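Local coordinates for Abbfa_003403 (Acinetobacter baumannii, PDB 4ZXH), which probably builds a small peptide or related amide as a four-domain nonribosomal peptide synthetase with condensation, adenylation, carrier and thioesterase domains, at residues F1078-M1081 / E1082-R1085; L1117-A1120 / E1121-M1125; R1148-R1151 / Q1152-Q1155; D1235-L1238 / Y1239-Y1243. All blocks are in the same frame, centred on the assembly; numbering follows the deposited sequence.

Interaction 1 of 4, residues F1078-M1081 / E1082-R1085; sequences FCYM and ELSR
Met1081 and Arg1085 meet at a slant, one helical turn apart: the guanidinium nitrogen NH2 of Arg1085 lies 3.9 Å from Met1081 CB and reaches the methyl CE as well. The arginine CG stands beside the backbone N, anti to the carbonyl carbon (chi1 -59°), which sends the chain back past the turn; its straight run from CG to NE supplies the reach, and Met1081 O lies over one face of the guanidinium, displaced toward the rim. Glu1082, bent at chi2, sets its carboxylate at the guanidinium edge; Arg1085 NH1 and Glu1082 OE1 form a salt bridge of 2.9 Å that meets the carboxylate from above its plane. Both charges have second partners, Glu987 and Arg994 respectively, while Glu1082 OE2 bonds to His1086. This first turn of helix 1081-1086 joins the alpha/beta-hydrolase thioesterase domain to the carrier-protein region, where Met1081 packs against helix 977-990. Ser1084 folds back on the same turn: its OG donates to Met1081 O at 2.9 Å, in the carbonyl plane and on a lone pair. Leu1083 CD2 touches the Tyr1080 ring edge, 4.3 Å from CD1, while Cys1079 SG lies over one face and the hydroxyl bonds to Phe1070 O and Trp1136 N.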
loop_
_atom_site.group_PDB
_atom_site.type_symbol
_atom_site.label_atom_id
_atom_site.label_comp_id
_atom_site.label_asym_id
_atom_site.label_seq_id
_atom_site.Cartn_x
_atom_site.Cartn_y
_atom_site.Cartn_z
ATOM N N PHE A 1078 -29.840 20.524 -6.546
ATOM C CA PHE A 1078 -29.197 20.434 -5.236
ATOM C C PHE A 1078 -30.106 20.782 -4.045
ATOM O O PHE A 1078 -30.025 20.162 -2.979
ATOM C CB PHE A 1078 -27.968 21.342 -5.176
ATOM C CG PHE A 1078 -27.402 21.479 -3.787
ATOM C CD1 PHE A 1078 -26.446 20.581 -3.324
ATOM C CD2 PHE A 1078 -27.858 22.465 -2.930
ATOM C CE1 PHE A 1078 -25.940 20.660 -2.029
ATOM C CE2 PHE A 1078 -27.354 22.557 -1.609
ATOM C CZ PHE A 1078 -26.395 21.655 -1.166
ATOM N N CYS A 1079 -30.930 21.809 -4.219
ATOM C CA CYS A 1079 -31.819 22.303 -3.161
ATOM C C CYS A 1079 -32.919 21.326 -2.726
ATOM O O CYS A 1079 -33.609 21.618 -1.747
ATOM C CB CYS A 1079 -32.490 23.599 -3.630
ATOM S SG CYS A 1079 -33.512 23.324 -5.187
ATOM N N TYR A 1080 -33.121 20.216 -3.464
ATOM C CA TYR A 1080 -34.158 19.215 -3.132
ATOM C C TYR A 1080 -33.587 18.024 -2.372
ATOM O O TYR A 1080 -34.346 17.223 -1.841
ATOM C CB TYR A 1080 -34.884 18.707 -4.400
ATOM C CG TYR A 1080 -35.522 19.827 -5.158
ATOM C CD1 TYR A 1080 -36.492 20.620 -4.555
ATOM C CD2 TYR A 1080 -35.126 20.144 -6.453
ATOM C CE1 TYR A 1080 -37.058 21.681 -5.207
ATOM C CE2 TYR A 1080 -35.704 21.212 -7.126
ATOM C CZ TYR A 1080 -36.664 21.978 -6.486
ATOM O OH TYR A 1080 -37.244 23.051 -7.117
ATOM N N MET A 1081 -32.260 17.883 -2.327
ATOM C CA MET A 1081 -31.677 16.759 -1.604
ATOM C C MET A 1081 -32.095 16.765 -0.136
ATOM O O MET A 1081 -32.664 15.796 0.347
ATOM C CB MET A 1081 -30.162 16.748 -1.707
ATOM C CG MET A 1081 -29.651 16.748 -3.120
ATOM S SD MET A 1081 -27.837 16.617 -3.192
ATOM C CE MET A 1081 -27.720 14.826 -3.065
ATOM N N GLU A 1082 -31.848 17.856 0.571
ATOM C CA GLU A 1082 -32.149 17.857 1.995
ATOM C C GLU A 1082 -33.657 17.662 2.206
ATOM O O GLU A 1082 -34.059 16.891 3.083
ATOM C CB GLU A 1082 -31.642 19.135 2.669
ATOM C CG GLU A 1082 -31.869 19.195 4.170
ATOM C CD GLU A 1082 -31.124 18.088 4.985
ATOM O OE1 GLU A 1082 -29.982 17.690 4.650
ATOM O OE2 GLU A 1082 -31.700 17.602 5.977
ATOM N N LEU A 1083 -34.481 18.309 1.381
ATOM C CA LEU A 1083 -35.934 18.123 1.447
ATOM C C LEU A 1083 -36.335 16.655 1.304
ATOM O O LEU A 1083 -37.211 16.168 2.027
ATOM C CB LEU A 1083 -36.639 18.939 0.370
ATOM C CG LEU A 1083 -38.138 18.678 0.196
ATOM C CD1 LEU A 1083 -38.970 19.268 1.339
ATOM C CD2 LEU A 1083 -38.608 19.184 -1.158
ATOM N N SER A 1084 -35.679 15.952 0.382
ATOM C CA SER A 1084 -36.007 14.566 0.097
ATOM C C SER A 1084 -35.724 13.666 1.312
ATOM O O SER A 1084 -36.372 12.632 1.483
ATOM C CB SER A 1084 -35.227 14.078 -1.117
ATOM O OG SER A 1084 -33.993 13.492 -0.725
ATOM N N ARG A 1085 -34.773 14.065 2.160
ATOM C CA ARG A 1085 -34.383 13.230 3.293
ATOM C C ARG A 1085 -35.482 13.186 4.348
ATOM O O ARG A 1085 -35.513 12.288 5.165
ATOM C CB ARG A 1085 -33.060 13.720 3.903
ATOM C CG ARG A 1085 -31.901 13.720 2.891
ATOM C CD ARG A 1085 -30.555 14.066 3.473
ATOM N NE ARG A 1085 -29.512 13.987 2.440
ATOM C CZ ARG A 1085 -28.884 15.035 1.891
ATOM N NH1 ARG A 1085 -29.174 16.274 2.261
ATOM N NH2 ARG A 1085 -27.961 14.849 0.959
#

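Interaction 2 of 4, residues L1117-A1120 / E1121-M1125; sequences LYIA and EMQKM
Ile1119 and Gln1123 lie side by side on one flank of the helix, pointing the same way. The branch methyl Ile1119 CG2 makes a van der Waals contact with the amide end of Gln1123, approaching OE1 to 3.8 Å and lying near the amide carbon too. The glutamine is extended beyond CG, with chi2 at -177°, and that straight run holds its amide level with the isoleucine rather than curling it onto the backbone. A thinner, apolar contact joins Ile1119 CG1 to Met1122 SD at 4.5 Å, the sulfur also grazing the isoleucine backbone.

The hydrogen bonds are those of a regular alpha-helix, each joining a carbonyl to the amide four residues on. Glu1121 N bonds to Leu1117 O at 3.2 Å, Met1122 N to Tyr1118 O at 2.8 Å and Gln1123 N to Ile1119 O at 2.9 Å. The next, from Lys1124 N to Ala1120 O, is weak. Beside them, aliphatic carbons brush carbonyl oxygens: Met1122 CG lies close to Tyr1118 O, and Lys1124 CG passes Ala1120 O.

Helix 1111-1125 connects strands 1093-1096 and 1131-1136 of the central sheet in the alpha/beta-hydrolase fold. Ile1119 and Tyr1118 press on helix 1138-1152, and the tyrosine hydroxyl bonds to His1071. Met1122 and Gln1123 rest on strand 1131-1136, whereas Glu1121 and Met1125 touch strand 1055-1057.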
loop_
_atom_site.group_PDB
_atom_site.type_symbol
_atom_site.label_atom_id
_atom_site.label_comp_id
_atom_site.label_asym_id
_atom_site.label_seq_id
_atom_site.Cartn_x
_atom_site.Cartn_y
_atom_site.Cartn_z
ATOM N N LEU A 1117 -40.693 20.412 -23.249
ATOM C CA LEU A 1117 -39.540 19.523 -23.228
ATOM C C LEU A 1117 -39.554 18.611 -22.006
ATOM O O LEU A 1117 -39.333 17.400 -22.130
ATOM C CB LEU A 1117 -38.241 20.326 -23.243
ATOM C CG LEU A 1117 -37.004 19.432 -23.213
ATOM C CD1 LEU A 1117 -36.963 18.659 -24.516
ATOM C CD2 LEU A 1117 -35.715 20.222 -22.987
ATOM N N TYR A 1118 -39.810 19.199 -20.834
ATOM C CA TYR A 1118 -39.809 18.444 -19.576
ATOM C C TYR A 1118 -40.984 17.473 -19.528
ATOM O O TYR A 1118 -40.817 16.323 -19.109
ATOM C CB TYR A 1118 -39.844 19.377 -18.352
ATOM C CG TYR A 1118 -38.615 20.247 -18.204
ATOM C CD1 TYR A 1118 -37.470 20.018 -18.968
ATOM C CD2 TYR A 1118 -38.592 21.297 -17.303
ATOM C CE1 TYR A 1118 -36.358 20.802 -18.847
ATOM C CE2 TYR A 1118 -37.462 22.096 -17.165
ATOM C CZ TYR A 1118 -36.359 21.845 -17.945
ATOM O OH TYR A 1118 -35.252 22.650 -17.813
ATOM N N ILE A 1119 -42.161 17.934 -19.959
ATOM C CA ILE A 1119 -43.342 17.072 -20.017
ATOM C C ILE A 1119 -43.083 15.799 -20.819
ATOM O O ILE A 1119 -43.458 14.713 -20.389
ATOM C CB ILE A 1119 -44.552 17.800 -20.616
ATOM C CG1 ILE A 1119 -45.228 18.644 -19.542
ATOM C CG2 ILE A 1119 -45.554 16.814 -21.143
ATOM C CD1 ILE A 1119 -46.336 19.513 -20.068
ATOM N N ALA A 1120 -42.425 15.921 -21.965
ATOM C CA ALA A 1120 -42.050 14.737 -22.736
ATOM C C ALA A 1120 -41.116 13.833 -21.926
ATOM O O ALA A 1120 -41.291 12.616 -21.932
ATOM C CB ALA A 1120 -41.404 15.128 -24.050
ATOM N N GLU A 1121 -40.138 14.412 -21.225
ATOM C CA GLU A 1121 -39.277 13.604 -20.349
ATOM C C GLU A 1121 -40.081 12.896 -19.248
ATOM O O GLU A 1121 -39.798 11.746 -18.917
ATOM C CB GLU A 1121 -38.166 14.455 -19.715
ATOM C CG GLU A 1121 -36.891 14.577 -20.567
ATOM C CD GLU A 1121 -36.137 13.251 -20.735
ATOM O OE1 GLU A 1121 -35.894 12.562 -19.716
ATOM O OE2 GLU A 1121 -35.787 12.892 -21.884
ATOM N N MET A 1122 -41.078 13.584 -18.694
ATOM C CA MET A 1122 -41.920 13.022 -17.647
ATOM C C MET A 1122 -42.757 11.857 -18.185
ATOM O O MET A 1122 -42.886 10.810 -17.547
ATOM C CB MET A 1122 -42.840 14.091 -17.059
ATOM C CG MET A 1122 -42.142 15.234 -16.324
ATOM S SD MET A 1122 -43.310 16.601 -16.044
ATOM C CE MET A 1122 -44.568 15.798 -15.048
ATOM N N GLN A 1123 -43.321 12.031 -19.370
ATOM C CA GLN A 1123 -44.224 11.024 -19.907
ATOM C C GLN A 1123 -43.522 9.726 -20.361
ATOM O O GLN A 1123 -44.191 8.731 -20.620
ATOM C CB GLN A 1123 -45.051 11.636 -21.035
ATOM C CG GLN A 1123 -46.235 12.423 -20.465
ATOM C CD GLN A 1123 -47.167 13.019 -21.514
ATOM O OE1 GLN A 1123 -46.738 13.466 -22.588
ATOM N NE2 GLN A 1123 -48.460 13.024 -21.200
ATOM N N LYS A 1124 -42.191 9.724 -20.413
ATOM C CA LYS A 1124 -41.417 8.491 -20.602
ATOM C C LYS A 1124 -41.452 7.588 -19.364
ATOM O O LYS A 1124 -41.405 6.366 -19.477
ATOM C CB LYS A 1124 -39.955 8.803 -20.942
ATOM C CG LYS A 1124 -39.730 9.352 -22.328
ATOM C CD LYS A 1124 -38.288 9.776 -22.536
ATOM C CE LYS A 1124 -37.344 8.586 -22.556
ATOM N NZ LYS A 1124 -35.972 9.023 -22.958
ATOM N N MET A 1125 -41.511 8.196 -18.182
ATOM C CA MET A 1125 -41.541 7.446 -16.928
ATOM C C MET A 1125 -42.961 7.359 -16.370
ATOM O O MET A 1125 -43.303 6.381 -15.716
ATOM C CB MET A 1125 -40.596 8.078 -15.887
ATOM C CG MET A 1125 -39.130 8.000 -16.268
ATOM S SD MET A 1125 -37.999 8.827 -15.132
ATOM C CE MET A 1125 -37.558 7.510 -13.997
#

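Interaction 3 of 4, residues R1148-R1151 / Q1152-Q1155; sequences RQLR and QMGQ
Leu1150 and Gln1155 face each other CB to CB at 3.9 Å where the chain turns out of its helix, on the buried side of the contact. Leu1150 O takes bonds from two amides: Met1153 N reaches it at 3.2 Å from above the carbonyl plane, and Gln1155 N adds a weak bond of 2.8 Å. Alongside, Gly1154 N donates to Arg1151 O at 2.8 Å, again from above the plane. Behind these carbonyls Leu1150 is buried, resting on Ile1119 and Tyr1131, and the amide of Gln1155 is held by Gly1129 and Gln1128.

The outer side is exposed, although its side chains still lie on the carbonyls of the last turn. Met1153 CG stands between the backbone N and the carbonyl carbon (chi1 43°), which lays the chain back over that turn; CG comes to 3.3 Å from Gln1149 O and SD to 4.3 Å from Leu1150 CD2. Gln1152 bends at chi2, its CG 3.5 Å from Arg1148 O and its CB against Gln1149 O. Arg1151 leads elsewhere, to Asp1259 O.

Gly1154 takes up a positive phi of 88°, a conformation readily available to glycine. The weak bond from Gln1155 N to Leu1150 O spans five residues and encloses the three-residue one from Gly1154 N to Arg1151 O; with the apolar touch between Leu1150 and Gln1155, this is a Schellman motif, ending helix 1138-1152 before strand 1157-1163.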
loop_
_atom_site.group_PDB
_atom_site.type_symbol
_atom_site.label_atom_id
_atom_site.label_comp_id
_atom_site.label_asym_id
_atom_site.label_seq_id
_atom_site.Cartn_x
_atom_site.Cartn_y
_atom_site.Cartn_z
ATOM N N ARG A 1148 -50.363 24.013 -16.705
ATOM C CA ARG A 1148 -51.183 24.701 -17.698
ATOM C C ARG A 1148 -51.240 23.905 -18.993
ATOM O O ARG A 1148 -52.282 23.870 -19.658
ATOM C CB ARG A 1148 -50.649 26.120 -17.973
ATOM C CG ARG A 1148 -51.667 27.047 -18.661
ATOM C CD ARG A 1148 -51.069 28.365 -19.171
ATOM N NE ARG A 1148 -50.114 28.149 -20.257
ATOM C CZ ARG A 1148 -50.452 27.860 -21.515
ATOM N NH1 ARG A 1148 -51.733 27.751 -21.855
ATOM N NH2 ARG A 1148 -49.506 27.676 -22.436
ATOM N N GLN A 1149 -50.130 23.257 -19.342
ATOM C CA GLN A 1149 -50.061 22.477 -20.577
ATOM C C GLN A 1149 -50.692 21.089 -20.437
ATOM O O GLN A 1149 -51.342 20.618 -21.368
ATOM C CB GLN A 1149 -48.613 22.337 -21.048
ATOM C CG GLN A 1149 -47.950 23.646 -21.442
ATOM C CD GLN A 1149 -46.684 23.435 -22.266
ATOM O OE1 GLN A 1149 -46.440 22.346 -22.782
ATOM N NE2 GLN A 1149 -45.875 24.482 -22.395
ATOM N N LEU A 1150 -50.503 20.441 -19.286
ATOM C CA LEU A 1150 -51.075 19.114 -19.039
ATOM C C LEU A 1150 -52.609 19.151 -19.124
ATOM O O LEU A 1150 -53.219 18.215 -19.646
ATOM C CB LEU A 1150 -50.624 18.560 -17.683
ATOM C CG LEU A 1150 -49.137 18.197 -17.516
ATOM C CD1 LEU A 1150 -48.803 17.800 -16.066
ATOM C CD2 LEU A 1150 -48.675 17.117 -18.477
ATOM N N ARG A 1151 -53.223 20.225 -18.626
ATOM C CA ARG A 1151 -54.645 20.490 -18.867
ATOM C C ARG A 1151 -54.989 20.475 -20.358
ATOM O O ARG A 1151 -55.932 19.799 -20.796
ATOM C CB ARG A 1151 -55.048 21.842 -18.283
ATOM C CG ARG A 1151 -55.240 21.854 -16.787
ATOM C CD ARG A 1151 -56.625 21.375 -16.381
ATOM N NE ARG A 1151 -56.807 21.449 -14.931
ATOM C CZ ARG A 1151 -57.048 22.573 -14.255
ATOM N NH1 ARG A 1151 -57.150 23.739 -14.892
ATOM N NH2 ARG A 1151 -57.195 22.528 -12.937
ATOM N N GLN A 1152 -54.217 21.235 -21.130
ATOM C CA GLN A 1152 -54.436 21.343 -22.565
ATOM C C GLN A 1152 -54.438 19.992 -23.275
ATOM O O GLN A 1152 -55.068 19.845 -24.314
ATOM C CB GLN A 1152 -53.384 22.259 -23.197
ATOM C CG GLN A 1152 -53.582 23.723 -22.854
ATOM C CD GLN A 1152 -55.010 24.176 -23.112
ATOM O OE1 GLN A 1152 -55.810 24.306 -22.181
ATOM N NE2 GLN A 1152 -55.343 24.400 -24.382
ATOM N N MET A 1153 -53.736 19.009 -22.725
ATOM C CA MET A 1153 -53.691 17.705 -23.360
ATOM C C MET A 1153 -54.544 16.687 -22.587
ATOM O O MET A 1153 -54.464 15.479 -22.831
ATOM C CB MET A 1153 -52.235 17.228 -23.522
ATOM C CG MET A 1153 -51.311 17.439 -22.335
ATOM S SD MET A 1153 -49.591 16.916 -22.640
ATOM C CE MET A 1153 -48.798 18.470 -23.071
ATOM N N GLY A 1154 -55.374 17.185 -21.671
ATOM C CA GLY A 1154 -56.349 16.352 -20.985
ATOM C C GLY A 1154 -55.878 15.651 -19.721
ATOM O O GLY A 1154 -56.651 14.950 -19.075
ATOM N N GLN A 1155 -54.613 15.822 -19.365
ATOM C CA GLN A 1155 -54.097 15.246 -18.128
ATOM C C GLN A 1155 -54.563 16.029 -16.905
ATOM O O GLN A 1155 -54.702 17.248 -16.961
ATOM C CB GLN A 1155 -52.569 15.197 -18.160
ATOM C CG GLN A 1155 -52.017 14.312 -19.260
ATOM C CD GLN A 1155 -52.491 12.878 -19.134
ATOM O OE1 GLN A 1155 -52.881 12.431 -18.048
ATOM N NE2 GLN A 1155 -52.451 12.144 -20.243
#

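Interaction 4 of 4, residues D1235-L1238 / Y1239-Y1243; sequences DFRL and YFDTY
Tyr1239 lays its ring against the turn before it, one face set on Asp1235 O. Its CB lies 3.7 Å from Phe1236 O. With CG anti to the carbonyl carbon and beside the backbone N (chi1 -56°), the ring swings toward the start of the helix, and CG comes to 3.5 Å from Asp1235 O. CD2 meets that same oxygen; CD1 stays near it too, and in addition touches Leu1238 CB at 4.1 Å. Farther out CE1, CE2 and CZ all remain about as near to Asp1235 O, because this oxygen sits over the centre of the ring face, 3.4 Å above the plane. It also takes a weak bond from Tyr1239 N. Outside the helix the tyrosine side chain touches Asp976, Leu1101 and Phe1186.

Helix 1233-1251 belongs to the helical insertion between strands 1157-1163 and 1262-1267 of the alpha/beta-hydrolase fold, the usual place of the lid in thioesterases of this kind.

Phe1236 and Phe1240 lie on another flank, linked by CE2 of the first and CB of the second at 4.5 Å; both rings meet Phe1186. Leu1238 O accepts two bonds from Thr1242, one from N and one from OG1, each 3.0 Å long and from opposite faces of the carbonyl plane. Arg1237, poorly ordered, keeps NH1 4.2 Å from Asp1241 OD1, beyond salt-bridge range.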
loop_
_atom_site.group_PDB
_atom_site.type_symbol
_atom_site.label_atom_id
_atom_site.label_comp_id
_atom_site.label_asym_id
_atom_site.label_seq_id
_atom_site.Cartn_x
_atom_site.Cartn_y
_atom_site.Cartn_z
ATOM N N ASP A 1235 -16.800 24.942 -18.133
ATOM C CA ASP A 1235 -17.777 24.431 -17.173
ATOM C C ASP A 1235 -18.526 25.606 -16.544
ATOM O O ASP A 1235 -19.755 25.587 -16.399
ATOM C CB ASP A 1235 -17.096 23.586 -16.071
ATOM C CG ASP A 1235 -16.561 22.235 -16.580
ATOM O OD1 ASP A 1235 -17.161 21.658 -17.519
ATOM O OD2 ASP A 1235 -15.535 21.749 -16.032
ATOM N N PHE A 1236 -17.781 26.637 -16.170
ATOM C CA PHE A 1236 -18.395 27.785 -15.519
ATOM C C PHE A 1236 -19.371 28.495 -16.487
ATOM O O PHE A 1236 -20.440 28.931 -16.073
ATOM C CB PHE A 1236 -17.313 28.735 -14.989
ATOM C CG PHE A 1236 -17.853 29.939 -14.261
ATOM C CD1 PHE A 1236 -18.227 29.852 -12.924
ATOM C CD2 PHE A 1236 -17.970 31.166 -14.911
ATOM C CE1 PHE A 1236 -18.726 30.965 -12.247
ATOM C CE2 PHE A 1236 -18.461 32.288 -14.248
ATOM C CZ PHE A 1236 -18.844 32.182 -12.911
ATOM N N ARG A 1237 -19.032 28.560 -17.772
ATOM C CA ARG A 1237 -19.943 29.139 -18.758
ATOM C C ARG A 1237 -21.284 28.399 -18.845
ATOM O O ARG A 1237 -22.335 29.042 -18.953
ATOM C CB ARG A 1237 -19.302 29.174 -20.145
ATOM C CG ARG A 1237 -18.472 30.407 -20.407
ATOM C CD ARG A 1237 -18.553 30.808 -21.868
ATOM N NE ARG A 1237 -17.853 32.065 -22.118
ATOM C CZ ARG A 1237 -18.440 33.260 -22.093
ATOM N NH1 ARG A 1237 -19.738 33.358 -21.813
ATOM N NH2 ARG A 1237 -17.725 34.360 -22.333
ATOM N N LEU A 1238 -21.255 27.066 -18.805
ATOM C CA LEU A 1238 -22.497 26.306 -18.838
ATOM C C LEU A 1238 -23.409 26.757 -17.703
ATOM O O LEU A 1238 -24.610 26.943 -17.901
ATOM C CB LEU A 1238 -22.242 24.797 -18.731
ATOM C CG LEU A 1238 -21.468 24.138 -19.874
ATOM C CD1 LEU A 1238 -21.398 22.638 -19.709
ATOM C CD2 LEU A 1238 -22.117 24.499 -21.181
ATOM N N TYR A 1239 -22.835 26.954 -16.522
ATOM C CA TYR A 1239 -23.642 27.235 -15.342
ATOM C C TYR A 1239 -24.140 28.664 -15.357
ATOM O O TYR A 1239 -25.260 28.946 -14.944
ATOM C CB TYR A 1239 -22.856 26.968 -14.049
ATOM C CG TYR A 1239 -22.312 25.557 -13.954
ATOM C CD1 TYR A 1239 -22.916 24.505 -14.649
ATOM C CD2 TYR A 1239 -21.187 25.271 -13.176
ATOM C CE1 TYR A 1239 -22.414 23.209 -14.571
ATOM C CE2 TYR A 1239 -20.678 23.983 -13.093
ATOM C CZ TYR A 1239 -21.297 22.953 -13.793
ATOM O OH TYR A 1239 -20.796 21.672 -13.720
ATOM N N PHE A 1240 -23.300 29.572 -15.822
ATOM C CA PHE A 1240 -23.698 30.966 -15.897
ATOM C C PHE A 1240 -24.743 31.128 -16.999
ATOM O O PHE A 1240 -25.777 31.748 -16.777
ATOM C CB PHE A 1240 -22.486 31.874 -16.142
ATOM C CG PHE A 1240 -22.795 33.335 -16.007
ATOM C CD1 PHE A 1240 -23.617 33.784 -14.988
ATOM C CD2 PHE A 1240 -22.259 34.260 -16.887
ATOM C CE1 PHE A 1240 -23.913 35.128 -14.857
ATOM C CE2 PHE A 1240 -22.540 35.597 -16.763
ATOM C CZ PHE A 1240 -23.372 36.037 -15.740
ATOM N N ASP A 1241 -24.492 30.539 -18.170
ATOM C CA ASP A 1241 -25.437 30.610 -19.295
ATOM C C ASP A 1241 -26.811 30.033 -18.947
ATOM O O ASP A 1241 -27.844 30.615 -19.298
ATOM C CB ASP A 1241 -24.881 29.890 -20.519
ATOM C CG ASP A 1241 -23.824 30.704 -21.256
ATOM O OD1 ASP A 1241 -23.616 31.914 -20.940
ATOM O OD2 ASP A 1241 -23.200 30.112 -22.169
ATOM N N THR A 1242 -26.825 28.895 -18.256
ATOM C CA THR A 1242 -28.079 28.339 -17.737
ATOM C C THR A 1242 -28.806 29.338 -16.834
ATOM O O THR A 1242 -30.006 29.596 -17.006
ATOM C CB THR A 1242 -27.829 27.031 -16.971
ATOM O OG1 THR A 1242 -27.426 26.031 -17.908
ATOM C CG2 THR A 1242 -29.084 26.559 -16.270
ATOM N N TYR A 1243 -28.060 29.906 -15.895
ATOM C CA TYR A 1243 -28.557 30.951 -15.011
ATOM C C TYR A 1243 -29.169 32.112 -15.817
ATOM O O TYR A 1243 -30.303 32.545 -15.540
ATOM C CB TYR A 1243 -27.417 31.437 -14.101
ATOM C CG TYR A 1243 -27.780 32.555 -13.135
ATOM C CD1 TYR A 1243 -28.448 32.277 -11.947
ATOM C CD2 TYR A 1243 -27.426 33.892 -13.405
ATOM C CE1 TYR A 1243 -28.785 33.286 -11.068
ATOM C CE2 TYR A 1243 -27.743 34.912 -12.531
ATOM C CZ TYR A 1243 -28.424 34.595 -11.356
ATOM O OH TYR A 1243 -28.761 35.573 -10.457
#

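In the fold
All four contacts belong to the thioesterase domain, and interactions 2 and 3 adjoin directly. Their centres are 13 Å apart, and Ile1119 CD1 of interaction 2 enters interaction 3, meeting Leu1150 CD2 at 3.7 Å and Gln1149 CB at 3.8 Å, so that helices 1111-1125 and 1138-1152 pack on each other. Interaction 1 stands about 21 Å, centre to centre, from interaction 2 and about 22 Å from interaction 4, touching neither. It borders the probable active site: Tyr1080 touches the likely nucleophile elbow and lies near, without touching, the putative triad of Cys1137, His1297 and Asp1164. Interaction 4 belongs to the probable lid.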